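PDB 4LGV: glucose-6-phosphate 1-dehydrogenase, which catalyses the NADP+-dependent oxidation of glucose 6-phosphate to 6-phosphogluconolactone, probably as the entry step of the pentose phosphate pathway. Local coordinates for residues 185-191 / 428-434; 167-173 / 437-441; 192-198 / 415-419; 34-38 / 134-138. All coordinates share one frame; numbering follows the deposited sequence.

Contact 1: residues 185-191 / 428-434; sequences EDQILRV and RQLFARE
Phe431 lays one face of its ring against Leu189, whose CB sits 4.3 Å from the ring centroid and 19° off the normal, a CH-pi contact. Arg190 O approaches the ring edge, 3.4 Å from Phe431 CD1, so the flat hydrocarbon suits both an aliphatic neighbour and a strand carbonyl. The chain of Arg190 is extended to NE, and its last torsion (80°) turns the guanidinium to grip Glu185 end-on, in plane, NH1 2.7 Å from OE2 and NH2 on OE1. Here the last strand of the parallel Rossmann-type sheet, 188-191, meets the connection into helix 434-449. NH1 of Arg190 also donates to Ala432 O at 3.2 Å, and Glu434 N reaches Glu185 OE2 at 3.0 Å from above the carboxylate plane. The carboxylates of Glu185 and Glu434 come close, a like-charge approach probably offset by Arg190, paired with Glu185, and Arg180, paired with Glu434; Asn176 also binds Glu434. Arg428 spreads a guanidinium face over Asp186 CB, 3.6 Å from its CZ, while its NH1 pairs with Asp274.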
loop_
_atom_site.group_PDB
_atom_site.type_symbol
_atom_site.label_atom_id
_atom_site.label_comp_id
_atom_site.label_asym_id
_atom_site.label_seq_id
_atom_site.Cartn_x
_atom_site.Cartn_y
_atom_site.Cartn_z
ATOM N N GLU A 185 -14.013 -7.411 -37.740
ATOM C CA GLU A 185 -13.643 -6.212 -36.987
ATOM C C GLU A 185 -12.226 -5.830 -37.325
ATOM O O GLU A 185 -11.935 -4.665 -37.398
ATOM C CB GLU A 185 -13.783 -6.439 -35.451
ATOM C CG GLU A 185 -13.339 -5.248 -34.565
ATOM C CD GLU A 185 -14.073 -3.930 -34.874
ATOM O OE1 GLU A 185 -15.200 -3.971 -35.455
ATOM O OE2 GLU A 185 -13.513 -2.845 -34.541
ATOM N N ASP A 186 -11.342 -6.803 -37.479
ATOM C CA ASP A 186 -9.932 -6.485 -37.668
ATOM C C ASP A 186 -9.634 -5.999 -39.117
ATOM O O ASP A 186 -8.511 -5.660 -39.437
ATOM C CB ASP A 186 -9.041 -7.662 -37.257
ATOM C CG ASP A 186 -9.105 -8.861 -38.264
ATOM O OD1 ASP A 186 -9.907 -8.867 -39.234
ATOM O OD2 ASP A 186 -8.332 -9.827 -38.067
ATOM N N GLN A 187 -10.645 -5.960 -39.978
ATOM C CA GLN A 187 -10.482 -5.362 -41.306
ATOM C C GLN A 187 -10.983 -3.920 -41.292
ATOM O O GLN A 187 -10.882 -3.224 -42.316
ATOM C CB GLN A 187 -11.277 -6.153 -42.354
ATOM C CG GLN A 187 -10.825 -7.595 -42.551
ATOM C CD GLN A 187 -11.702 -8.301 -43.598
ATOM O OE1 GLN A 187 -12.781 -8.813 -43.262
ATOM N NE2 GLN A 187 -11.268 -8.313 -44.836
ATOM N N ILE A 188 -11.591 -3.501 -40.171
ATOM C CA ILE A 188 -12.163 -2.182 -40.086
ATOM C C ILE A 188 -11.242 -1.223 -39.314
ATOM O O ILE A 188 -10.966 -1.449 -38.152
ATOM C CB ILE A 188 -13.526 -2.210 -39.413
ATOM C CG1 ILE A 188 -14.470 -3.110 -40.182
ATOM C CG2 ILE A 188 -14.143 -0.819 -39.381
ATOM C CD1 ILE A 188 -15.719 -3.446 -39.413
ATOM N N LEU A 189 -10.859 -0.119 -39.957
ATOM C CA LEU A 189 -10.009 0.892 -39.366
ATOM C C LEU A 189 -10.724 2.239 -39.368
ATOM O O LEU A 189 -10.928 2.878 -40.419
ATOM C CB LEU A 189 -8.713 0.995 -40.160
ATOM C CG LEU A 189 -7.945 -0.312 -40.386
ATOM C CD1 LEU A 189 -6.747 -0.130 -41.301
ATOM C CD2 LEU A 189 -7.470 -0.838 -39.095
ATOM N N ARG A 190 -11.124 2.669 -38.181
ATOM C CA ARG A 190 -11.897 3.896 -38.075
ATOM C C ARG A 190 -10.931 5.055 -37.856
ATOM O O ARG A 190 -10.357 5.171 -36.788
ATOM C CB ARG A 190 -12.906 3.783 -36.949
ATOM C CG ARG A 190 -13.787 2.558 -37.103
ATOM C CD ARG A 190 -14.775 2.423 -35.962
ATOM N NE ARG A 190 -15.629 1.255 -36.155
ATOM C CZ ARG A 190 -15.271 -0.000 -35.867
ATOM N NH1 ARG A 190 -14.084 -0.302 -35.320
ATOM N NH2 ARG A 190 -16.125 -0.961 -36.092
ATOM N N VAL A 191 -10.743 5.885 -38.887
ATOM C CA VAL A 191 -9.709 6.901 -38.899
ATOM C C VAL A 191 -10.189 8.189 -38.221
ATOM O O VAL A 191 -11.188 8.825 -38.649
ATOM C CB VAL A 191 -9.320 7.241 -40.340
ATOM C CG1 VAL A 191 -8.191 8.251 -40.376
ATOM C CG2 VAL A 191 -8.898 5.984 -41.132
ATOM N N ARG A 428 -3.066 -1.587 -35.685
ATOM C CA ARG A 428 -4.370 -1.108 -35.235
ATOM C C ARG A 428 -4.413 -0.373 -33.881
ATOM O O ARG A 428 -5.483 -0.130 -33.357
ATOM C CB ARG A 428 -5.353 -2.280 -35.178
ATOM C CG ARG A 428 -5.607 -2.944 -36.544
ATOM C CD ARG A 428 -6.081 -4.409 -36.332
ATOM N NE ARG A 428 -7.398 -4.409 -35.701
ATOM C CZ ARG A 428 -7.862 -5.317 -34.843
ATOM N NH1 ARG A 428 -7.108 -6.357 -34.457
ATOM N NH2 ARG A 428 -9.110 -5.180 -34.374
ATOM N N GLN A 429 -3.257 -0.054 -33.334
ATOM C CA GLN A 429 -3.204 0.567 -32.011
ATOM C C GLN A 429 -3.892 1.934 -31.933
ATOM O O GLN A 429 -4.408 2.319 -30.901
ATOM C CB GLN A 429 -1.750 0.624 -31.503
ATOM C CG GLN A 429 -0.942 1.877 -31.720
ATOM C CD GLN A 429 0.547 1.714 -31.350
ATOM O OE1 GLN A 429 0.901 0.920 -30.484
ATOM N NE2 GLN A 429 1.414 2.479 -32.019
ATOM N N LEU A 430 -3.869 2.653 -33.040
ATOM C CA LEU A 430 -4.413 3.992 -33.113
ATOM C C LEU A 430 -5.827 4.057 -33.688
ATOM O O LEU A 430 -6.317 5.112 -33.964
ATOM C CB LEU A 430 -3.509 4.864 -33.962
ATOM C CG LEU A 430 -2.035 4.936 -33.534
ATOM C CD1 LEU A 430 -1.235 5.627 -34.609
ATOM C CD2 LEU A 430 -1.921 5.665 -32.191
ATOM N N PHE A 431 -6.482 2.910 -33.795
ATOM C CA PHE A 431 -7.805 2.816 -34.356
ATOM C C PHE A 431 -8.743 2.150 -33.347
ATOM O O PHE A 431 -8.587 1.001 -32.999
ATOM C CB PHE A 431 -7.757 2.035 -35.648
ATOM C CG PHE A 431 -6.875 2.670 -36.712
ATOM C CD1 PHE A 431 -7.348 3.703 -37.482
ATOM C CD2 PHE A 431 -5.580 2.234 -36.917
ATOM C CE1 PHE A 431 -6.546 4.301 -38.427
ATOM C CE2 PHE A 431 -4.772 2.822 -37.874
ATOM C CZ PHE A 431 -5.258 3.837 -38.637
ATOM N N ALA A 432 -9.729 2.904 -32.895
ATOM C CA ALA A 432 -10.642 2.438 -31.896
ATOM C C ALA A 432 -11.411 1.212 -32.382
ATOM O O ALA A 432 -11.808 1.095 -33.548
ATOM C CB ALA A 432 -11.600 3.580 -31.523
ATOM N N ARG A 433 -11.622 0.299 -31.465
ATOM C CA ARG A 433 -12.308 -0.941 -31.746
ATOM C C ARG A 433 -13.783 -0.770 -31.404
ATOM O O ARG A 433 -14.163 0.090 -30.600
ATOM C CB ARG A 433 -11.687 -2.067 -30.933
ATOM C CG ARG A 433 -12.039 -3.468 -31.399
ATOM C CD ARG A 433 -11.276 -4.553 -30.647
ATOM N NE ARG A 433 -11.655 -4.617 -29.224
ATOM C CZ ARG A 433 -11.038 -5.366 -28.292
ATOM N NH1 ARG A 433 -10.004 -6.158 -28.612
ATOM N NH2 ARG A 433 -11.452 -5.343 -27.036
ATOM N N GLU A 434 -14.606 -1.584 -32.042
ATOM C CA GLU A 434 -16.058 -1.478 -31.985
ATOM C C GLU A 434 -16.638 -1.407 -30.566
ATOM O O GLU A 434 -17.516 -0.586 -30.268
ATOM C CB GLU A 434 -16.593 -2.649 -32.815
ATOM C CG GLU A 434 -17.980 -3.207 -32.585
ATOM C CD GLU A 434 -18.146 -4.638 -33.241
ATOM O OE1 GLU A 434 -18.390 -5.626 -32.520
ATOM O OE2 GLU A 434 -18.024 -4.812 -34.482
HETATM O O HOH W 1 -10.913 -2.624 -35.475
HETATM O O HOH W 2 -11.130 0.913 -35.931
HETATM O O HOH W 3 -7.997 6.626 -35.531
HETATM O O HOH W 4 -10.552 5.656 -34.209
#

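Contact 2: residues 167-173 / 437-441; sequences HDLESAR and IEETW
Trp441 fills the middle of this contact, its indole packed under the start of helix 169-180. Ala172, small enough to let the large ring in, brings CB to 3.6 Å from Trp441 NE1, and one turn earlier on the same face of the helix, Leu169 CB lies 3.8 Å from Trp441 CB, the two side chains pointing opposite ways as they pass. Over one indole face stands Asp168 CA, 3.5 Å from Trp441 CE3, and His167 C comes within 3.5 Å of Trp441 CH2. The short helical segments run nearly antiparallel, at 164°, with axes 9.6 Å apart. Asp168 is the N-cap, its OD1 accepting from Ser171 N at 2.8 Å, a role for which its short carboxylate is well suited. At the polar edge Arg173, bent at chi3 (68°), lies across Glu438 and makes a salt bridge from NH1 to OE1 of 2.8 Å. The proton lies off line, 132° at hydrogen, and the two flat groups stand nearly perpendicular. With an indole packed against peptide backbone, one alanine methyl and a leucine, apolar burial rather than charge probably contributes most to holding helix 169-180 against helix 434-449.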
loop_
_atom_site.group_PDB
_atom_site.type_symbol
_atom_site.label_atom_id
_atom_site.label_comp_id
_atom_site.label_asym_id
_atom_site.label_seq_id
_atom_site.Cartn_x
_atom_site.Cartn_y
_atom_site.Cartn_z
ATOM N N HIS A 167 -23.077 9.504 -35.393
ATOM C CA HIS A 167 -23.258 10.733 -34.642
ATOM C C HIS A 167 -23.926 10.474 -33.294
ATOM O O HIS A 167 -24.184 11.406 -32.545
ATOM C CB HIS A 167 -24.034 11.760 -35.473
ATOM C CG HIS A 167 -25.384 11.293 -35.911
ATOM N ND1 HIS A 167 -25.642 10.862 -37.197
ATOM C CD2 HIS A 167 -26.544 11.156 -35.226
ATOM C CE1 HIS A 167 -26.913 10.510 -37.295
ATOM N NE2 HIS A 167 -27.481 10.664 -36.109
ATOM N N ASP A 168 -24.210 9.214 -33.000
ATOM C CA ASP A 168 -24.758 8.788 -31.709
ATOM C C ASP A 168 -24.759 7.259 -31.652
ATOM O O ASP A 168 -24.331 6.609 -32.596
ATOM C CB ASP A 168 -26.179 9.353 -31.457
ATOM C CG ASP A 168 -27.205 8.901 -32.472
ATOM O OD1 ASP A 168 -26.945 8.000 -33.302
ATOM O OD2 ASP A 168 -28.303 9.444 -32.400
ATOM N N LEU A 169 -25.220 6.697 -30.544
ATOM C CA LEU A 169 -25.095 5.262 -30.327
ATOM C C LEU A 169 -25.836 4.499 -31.402
ATOM O O LEU A 169 -25.278 3.566 -31.983
ATOM C CB LEU A 169 -25.599 4.846 -28.922
ATOM C CG LEU A 169 -25.688 3.322 -28.652
ATOM C CD1 LEU A 169 -24.332 2.608 -28.807
ATOM C CD2 LEU A 169 -26.279 3.019 -27.265
ATOM N N GLU A 170 -27.087 4.886 -31.660
ATOM C CA GLU A 170 -27.932 4.165 -32.643
ATOM C C GLU A 170 -27.340 4.243 -34.065
ATOM O O GLU A 170 -27.202 3.209 -34.740
ATOM C CB GLU A 170 -29.411 4.637 -32.611
ATOM N N SER A 171 -26.923 5.436 -34.486
ATOM C CA SER A 171 -26.363 5.601 -35.825
ATOM C C SER A 171 -25.012 4.857 -35.986
ATOM O O SER A 171 -24.728 4.262 -37.031
ATOM C CB SER A 171 -26.236 7.090 -36.172
ATOM O OG SER A 171 -25.414 7.816 -35.244
ATOM N N ALA A 172 -24.188 4.860 -34.942
ATOM C CA ALA A 172 -22.934 4.084 -34.984
ATOM C C ALA A 172 -23.204 2.584 -35.066
ATOM O O ALA A 172 -22.534 1.873 -35.818
ATOM C CB ALA A 172 -22.052 4.392 -33.786
ATOM N N ARG A 173 -24.169 2.093 -34.282
ATOM C CA ARG A 173 -24.536 0.677 -34.339
ATOM C C ARG A 173 -25.054 0.265 -35.710
ATOM O O ARG A 173 -24.735 -0.823 -36.170
ATOM C CB ARG A 173 -25.584 0.336 -33.279
ATOM C CG ARG A 173 -24.992 0.052 -31.911
ATOM C CD ARG A 173 -26.056 -0.283 -30.874
ATOM N NE ARG A 173 -26.656 -1.574 -31.221
ATOM C CZ ARG A 173 -26.105 -2.775 -30.993
ATOM N NH1 ARG A 173 -24.927 -2.900 -30.372
ATOM N NH2 ARG A 173 -26.744 -3.867 -31.388
ATOM N N ILE A 437 -16.045 1.976 -29.117
ATOM C CA ILE A 437 -16.894 2.937 -29.764
ATOM C C ILE A 437 -18.286 2.931 -29.097
ATOM O O ILE A 437 -18.813 3.982 -28.739
ATOM C CB ILE A 437 -16.944 2.658 -31.286
ATOM C CG1 ILE A 437 -15.527 2.764 -31.916
ATOM C CG2 ILE A 437 -18.130 3.379 -31.932
ATOM C CD1 ILE A 437 -15.241 3.994 -32.713
ATOM N N GLU A 438 -18.866 1.754 -28.939
ATOM C CA GLU A 438 -20.218 1.636 -28.398
ATOM C C GLU A 438 -20.294 2.049 -26.938
ATOM O O GLU A 438 -21.206 2.728 -26.553
ATOM C CB GLU A 438 -20.757 0.237 -28.637
ATOM C CG GLU A 438 -20.912 0.024 -30.128
ATOM C CD GLU A 438 -21.731 -1.201 -30.536
ATOM O OE1 GLU A 438 -22.493 -1.737 -29.698
ATOM O OE2 GLU A 438 -21.628 -1.570 -31.751
ATOM N N GLU A 439 -19.297 1.725 -26.151
ATOM C CA GLU A 439 -19.275 2.188 -24.784
ATOM C C GLU A 439 -19.140 3.693 -24.693
ATOM O O GLU A 439 -19.771 4.307 -23.855
ATOM C CB GLU A 439 -18.105 1.574 -23.994
ATOM C CG GLU A 439 -18.231 0.086 -23.691
ATOM C CD GLU A 439 -19.451 -0.282 -22.885
ATOM O OE1 GLU A 439 -19.859 0.453 -21.957
ATOM O OE2 GLU A 439 -20.041 -1.317 -23.207
ATOM N N THR A 440 -18.318 4.309 -25.529
ATOM C CA THR A 440 -18.153 5.766 -25.430
ATOM C C THR A 440 -19.388 6.505 -25.895
ATOM O O THR A 440 -19.701 7.557 -25.350
ATOM C CB THR A 440 -16.918 6.291 -26.156
ATOM O OG1 THR A 440 -16.920 5.828 -27.495
ATOM C CG2 THR A 440 -15.644 5.766 -25.453
ATOM N N TRP A 441 -20.109 5.948 -26.872
ATOM C CA TRP A 441 -21.405 6.525 -27.261
ATOM C C TRP A 441 -22.424 6.407 -26.122
ATOM O O TRP A 441 -23.121 7.369 -25.834
ATOM C CB TRP A 441 -21.969 5.890 -28.548
ATOM C CG TRP A 441 -21.313 6.441 -29.833
ATOM C CD1 TRP A 441 -20.571 5.734 -30.737
ATOM C CD2 TRP A 441 -21.307 7.786 -30.270
ATOM N NE1 TRP A 441 -20.110 6.554 -31.721
ATOM C CE2 TRP A 441 -20.528 7.831 -31.455
ATOM C CE3 TRP A 441 -21.848 8.977 -29.765
ATOM C CZ2 TRP A 441 -20.308 9.013 -32.164
ATOM C CZ3 TRP A 441 -21.637 10.154 -30.473
ATOM C CH2 TRP A 441 -20.876 10.160 -31.664
#

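Contact 3: residues 192-198 / 415-419; sequences DHFLGKQ and PYERL
The rings of His193 and Tyr416 meet edge-to-face, planes at 89°, with the tyrosine edge directed at the histidine face and Tyr416 CE1 3.3 Å from His193 NE2. His193 was modelled in two conformers, and this pairing belongs to one; there NE2 bonds to Glu162, while Leu419 CD1 lies near the ring edge. The guanidinium of Arg418, ending an extended chain, has two carbonyls at its edge: NH1 donates to Gly196 O at 2.8 Å and Gln198 O at 2.9 Å, from above both carbonyl planes. Gly196, lacking a side chain, lets its CA approach Pro415 CA to 4.3 Å and Leu419 CG to 3.8 Å. Asp192 OD1 accepts from Phe194 N in an Asx turn, while Asn254 and Lys163 hold the carboxylate. DHFLGK corresponds, with Phe for Tyr, to the family's DHYLGK signature, consistent with a place in the active site. The loop leads from strand 188-191 to helix 200-209, between helices 413-424 and 246-264; Tyr416 reaches helix 41-56 and Tyr133 of strand 130-134.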
loop_
_atom_site.group_PDB
_atom_site.type_symbol
_atom_site.label_atom_id
_atom_site.label_comp_id
_atom_site.label_asym_id
_atom_site.label_seq_id
_atom_site.Cartn_x
_atom_site.Cartn_y
_atom_site.Cartn_z
ATOM N N ASP A 192 -9.499 8.560 -37.151
ATOM C CA ASP A 192 -9.784 9.806 -36.440
ATOM C C ASP A 192 -8.459 10.502 -36.265
ATOM O O ASP A 192 -7.607 10.030 -35.520
ATOM C CB ASP A 192 -10.440 9.513 -35.088
ATOM C CG ASP A 192 -10.824 10.787 -34.308
ATOM O OD1 ASP A 192 -10.229 11.857 -34.526
ATOM O OD2 ASP A 192 -11.765 10.711 -33.484
ATOM N N HIS A 193 -8.278 11.618 -36.976
ATOM C CA HIS A 193 -6.984 12.295 -37.011
ATOM C C HIS A 193 -6.471 12.642 -35.639
ATOM O O HIS A 193 -5.282 12.568 -35.415
ATOM C CB HIS A 193 -7.059 13.538 -37.882
ATOM C CG HIS A 193 -7.567 13.237 -39.240
ATOM N ND1 HIS A 193 -8.052 14.207 -40.078
ATOM C CD2 HIS A 193 -7.727 12.050 -39.881
ATOM C CE1 HIS A 193 -8.486 13.631 -41.181
ATOM N NE2 HIS A 193 -8.294 12.327 -41.090
ATOM N N PHE A 194 -7.377 12.979 -34.705
ATOM C CA PHE A 194 -6.943 13.263 -33.327
ATOM C C PHE A 194 -6.158 12.108 -32.684
ATOM O O PHE A 194 -5.163 12.336 -32.019
ATOM C CB PHE A 194 -8.092 13.649 -32.435
ATOM C CG PHE A 194 -8.639 15.020 -32.716
ATOM C CD1 PHE A 194 -7.860 16.147 -32.545
ATOM C CD2 PHE A 194 -9.923 15.186 -33.121
ATOM C CE1 PHE A 194 -8.364 17.408 -32.800
ATOM C CE2 PHE A 194 -10.425 16.437 -33.395
ATOM C CZ PHE A 194 -9.662 17.562 -33.230
ATOM N N LEU A 195 -6.585 10.883 -32.914
ATOM C CA LEU A 195 -5.901 9.699 -32.365
ATOM C C LEU A 195 -4.481 9.530 -32.826
ATOM O O LEU A 195 -3.659 9.029 -32.097
ATOM C CB LEU A 195 -6.670 8.399 -32.661
ATOM C CG LEU A 195 -7.572 8.045 -31.493
ATOM C CD1 LEU A 195 -8.665 9.091 -31.347
ATOM C CD2 LEU A 195 -8.168 6.669 -31.725
ATOM N N GLY A 196 -4.187 10.027 -34.028
ATOM C CA GLY A 196 -2.833 10.064 -34.559
ATOM C C GLY A 196 -1.880 10.867 -33.741
ATOM O O GLY A 196 -0.680 10.734 -33.925
ATOM N N LYS A 197 -2.390 11.709 -32.834
ATOM C CA LYS A 197 -1.555 12.488 -31.924
ATOM C C LYS A 197 -1.227 11.756 -30.650
ATOM O O LYS A 197 -0.486 12.266 -29.816
ATOM C CB LYS A 197 -2.282 13.778 -31.507
ATOM C CG LYS A 197 -2.532 14.753 -32.633
ATOM C CD LYS A 197 -3.379 15.963 -32.187
ATOM C CE LYS A 197 -3.320 17.100 -33.205
ATOM N NZ LYS A 197 -1.939 17.699 -33.196
ATOM N N GLN A 198 -1.847 10.623 -30.421
ATOM C CA GLN A 198 -1.719 9.995 -29.137
ATOM C C GLN A 198 -0.421 9.209 -29.024
ATOM O O GLN A 198 -0.137 8.347 -29.858
ATOM C CB GLN A 198 -2.907 9.086 -28.877
ATOM C CG GLN A 198 -4.112 9.900 -28.459
ATOM C CD GLN A 198 -5.285 9.060 -28.003
ATOM O OE1 GLN A 198 -5.100 8.000 -27.436
ATOM N NE2 GLN A 198 -6.510 9.577 -28.198
ATOM N N PRO A 415 0.262 13.676 -37.610
ATOM C CA PRO A 415 -0.701 12.668 -37.227
ATOM C C PRO A 415 -1.368 11.990 -38.372
ATOM O O PRO A 415 -1.585 10.772 -38.343
ATOM C CB PRO A 415 -1.748 13.439 -36.413
ATOM C CG PRO A 415 -1.283 14.871 -36.357
ATOM C CD PRO A 415 0.125 14.908 -36.813
ATOM N N TYR A 416 -1.717 12.765 -39.366
ATOM C CA TYR A 416 -2.420 12.214 -40.488
ATOM C C TYR A 416 -1.578 11.196 -41.263
ATOM O O TYR A 416 -2.025 10.075 -41.511
ATOM C CB TYR A 416 -2.880 13.349 -41.377
ATOM C CG TYR A 416 -3.726 12.852 -42.471
ATOM C CD1 TYR A 416 -5.074 12.581 -42.274
ATOM C CD2 TYR A 416 -3.168 12.576 -43.690
ATOM C CE1 TYR A 416 -5.857 12.057 -43.276
ATOM C CE2 TYR A 416 -3.941 12.064 -44.727
ATOM C CZ TYR A 416 -5.294 11.805 -44.517
ATOM O OH TYR A 416 -6.053 11.341 -45.559
ATOM N N GLU A 417 -0.344 11.525 -41.582
ATOM C CA GLU A 417 0.549 10.551 -42.242
ATOM C C GLU A 417 0.853 9.320 -41.379
ATOM O O GLU A 417 0.985 8.200 -41.884
ATOM C CB GLU A 417 1.858 11.224 -42.693
ATOM C CG GLU A 417 2.744 11.735 -41.576
ATOM C CD GLU A 417 3.891 12.629 -42.055
ATOM O OE1 GLU A 417 4.007 12.769 -43.250
ATOM O OE2 GLU A 417 4.669 13.187 -41.241
ATOM N N ARG A 418 1.005 9.519 -40.072
ATOM C CA ARG A 418 1.214 8.397 -39.165
ATOM C C ARG A 418 0.042 7.401 -39.239
ATOM O O ARG A 418 0.238 6.200 -39.267
ATOM C CB ARG A 418 1.349 8.949 -37.750
ATOM C CG ARG A 418 1.614 7.930 -36.679
ATOM C CD ARG A 418 1.627 8.601 -35.327
ATOM N NE ARG A 418 1.923 7.631 -34.296
ATOM C CZ ARG A 418 1.518 7.687 -33.027
ATOM N NH1 ARG A 418 0.717 8.670 -32.590
ATOM N NH2 ARG A 418 1.922 6.763 -32.190
ATOM N N LEU A 419 -1.190 7.901 -39.254
ATOM C CA LEU A 419 -2.367 7.026 -39.332
ATOM C C LEU A 419 -2.450 6.280 -40.643
ATOM O O LEU A 419 -2.787 5.094 -40.663
ATOM C CB LEU A 419 -3.661 7.826 -39.163
ATOM C CG LEU A 419 -3.939 8.259 -37.751
ATOM C CD1 LEU A 419 -5.081 9.246 -37.715
ATOM C CD2 LEU A 419 -4.265 7.090 -36.855
#

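Contact 4: residues 34-38 / 134-138; sequences VIFGI and LEMPP
With CG opposite the carbonyl carbon in both (chi1 -72° and -45°), Phe36 and Leu134, paired in a parallel bridge, keep their side chains alongside on one face of the sheet, Phe36 CD1 3.6 Å from Leu134 CD2. Glu135 leaves its backbone at an unusual chi1 of 26°, then extends, carrying OE2 to 3.2 Å from Ile35 CG2; OE1 bonds to Thr47, a polar anchor for the buried carboxylate. Between these groups Glu135 N donates to Phe36 O at 2.8 Å. Gly37 follows at positive phi, where a CB would collide with Glu135 O and with the carbonyl of the residue before. Gly37 CA points a hydrogen at Glu135 O, 3.6 Å away, and packs 3.7 Å from Met136 CG. Met136 SD also rests against Phe36 CB. Gly37 starts the GxxGDLA fingerprint of the family's dinucleotide fold, a loop probably facing coenzyme. Strands 32-36 and 130-134 are neighbours in the parallel sheet; helix 41-56 covers Ile35 and Glu135, helix 141-150 Phe36, Leu134 and Met136.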
loop_
_atom_site.group_PDB
_atom_site.type_symbol
_atom_site.label_atom_id
_atom_site.label_comp_id
_atom_site.label_asym_id
_atom_site.label_seq_id
_atom_site.Cartn_x
_atom_site.Cartn_y
_atom_site.Cartn_z
ATOM N N VAL A 34 -6.119 1.857 -52.380
ATOM C CA VAL A 34 -7.215 2.328 -53.177
ATOM C C VAL A 34 -7.957 3.417 -52.409
ATOM O O VAL A 34 -8.517 3.150 -51.327
ATOM C CB VAL A 34 -8.192 1.171 -53.484
ATOM C CG1 VAL A 34 -9.323 1.669 -54.308
ATOM C CG2 VAL A 34 -7.467 0.023 -54.182
ATOM N N ILE A 35 -8.009 4.629 -52.976
ATOM C CA ILE A 35 -8.578 5.775 -52.255
ATOM C C ILE A 35 -9.853 6.238 -52.893
ATOM O O ILE A 35 -9.821 6.793 -53.985
ATOM C CB ILE A 35 -7.603 6.991 -52.256
ATOM C CG1 ILE A 35 -6.299 6.607 -51.601
ATOM C CG2 ILE A 35 -8.199 8.173 -51.502
ATOM C CD1 ILE A 35 -5.186 7.620 -51.732
ATOM N N PHE A 36 -10.972 6.030 -52.208
ATOM C CA PHE A 36 -12.239 6.585 -52.648
ATOM C C PHE A 36 -12.352 7.990 -52.123
ATOM O O PHE A 36 -12.202 8.220 -50.911
ATOM C CB PHE A 36 -13.417 5.763 -52.159
ATOM C CG PHE A 36 -13.575 4.428 -52.854
ATOM C CD1 PHE A 36 -12.699 3.384 -52.617
ATOM C CD2 PHE A 36 -14.613 4.220 -53.777
ATOM C CE1 PHE A 36 -12.844 2.156 -53.271
ATOM C CE2 PHE A 36 -14.767 2.992 -54.426
ATOM C CZ PHE A 36 -13.882 1.956 -54.173
ATOM N N GLY A 37 -12.612 8.932 -53.032
ATOM C CA GLY A 37 -12.791 10.352 -52.676
ATOM C C GLY A 37 -11.550 11.203 -52.945
ATOM O O GLY A 37 -11.355 12.224 -52.326
ATOM N N ILE A 38 -10.750 10.791 -53.918
ATOM C CA ILE A 38 -9.425 11.379 -54.176
ATOM C C ILE A 38 -9.494 12.817 -54.703
ATOM O O ILE A 38 -8.497 13.546 -54.651
ATOM C CB ILE A 38 -8.623 10.471 -55.137
ATOM C CG1 ILE A 38 -7.161 10.835 -55.166
ATOM C CG2 ILE A 38 -9.179 10.564 -56.539
ATOM C CD1 ILE A 38 -6.433 10.528 -53.903
ATOM N N LEU A 134 -11.518 5.268 -47.470
ATOM C CA LEU A 134 -12.724 5.960 -47.890
ATOM C C LEU A 134 -12.786 7.364 -47.329
ATOM O O LEU A 134 -13.218 7.547 -46.210
ATOM C CB LEU A 134 -13.972 5.174 -47.478
ATOM C CG LEU A 134 -13.947 3.663 -47.746
ATOM C CD1 LEU A 134 -15.325 3.069 -47.463
ATOM C CD2 LEU A 134 -13.529 3.285 -49.140
ATOM N N GLU A 135 -12.371 8.345 -48.123
ATOM C CA GLU A 135 -12.519 9.736 -47.716
ATOM C C GLU A 135 -13.717 10.293 -48.469
ATOM O O GLU A 135 -13.611 11.147 -49.313
ATOM C CB GLU A 135 -11.267 10.594 -47.923
ATOM C CG GLU A 135 -10.317 10.143 -49.018
ATOM C CD GLU A 135 -9.087 11.012 -49.062
ATOM O OE1 GLU A 135 -8.814 11.734 -48.062
ATOM O OE2 GLU A 135 -8.426 11.013 -50.103
ATOM N N MET A 136 -14.868 9.796 -48.104
ATOM C CA MET A 136 -16.104 10.163 -48.775
ATOM C C MET A 136 -17.170 10.421 -47.734
ATOM O O MET A 136 -16.996 10.087 -46.550
ATOM C CB MET A 136 -16.489 9.090 -49.791
ATOM C CG MET A 136 -16.028 9.517 -51.175
ATOM S SD MET A 136 -16.398 8.239 -52.329
ATOM C CE MET A 136 -16.480 8.991 -53.951
ATOM N N PRO A 137 -18.275 11.039 -48.161
ATOM C CA PRO A 137 -19.400 11.190 -47.246
ATOM C C PRO A 137 -19.806 9.872 -46.567
ATOM O O PRO A 137 -19.767 8.807 -47.175
ATOM C CB PRO A 137 -20.504 11.672 -48.152
ATOM C CG PRO A 137 -19.794 12.407 -49.233
ATOM C CD PRO A 137 -18.564 11.593 -49.492
ATOM N N PRO A 138 -20.130 9.927 -45.282
ATOM C CA PRO A 138 -20.424 8.692 -44.543
ATOM C C PRO A 138 -21.608 7.889 -45.049
ATOM O O PRO A 138 -21.626 6.654 -44.892
ATOM C CB PRO A 138 -20.696 9.193 -43.112
ATOM C CG PRO A 138 -21.001 10.651 -43.264
ATOM C CD PRO A 138 -20.107 11.096 -44.383
#

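Overall arrangement
From the N terminus, contact 4 closes first, joining two adjacent strand ends within the coenzyme domain before any other loop opens. The remaining three are nested. Contact 2 opens at 167 and spans the longest loop, contact 1 opens next along the chain and lies inside it, and contact 3 is innermost. All three tie the coenzyme-domain region of 167-198 to helices 413-424 and 434-449 and the link between them. Contact 1 bridges its neighbours: Arg190 and Ala432 pack on Ile437 of contact 2, while Leu430 and Phe431 pack on Leu419 of contact 3. Contact 4 reaches contact 3 through Tyr416 and Glu135, their OH and OE1 3.7 Å apart.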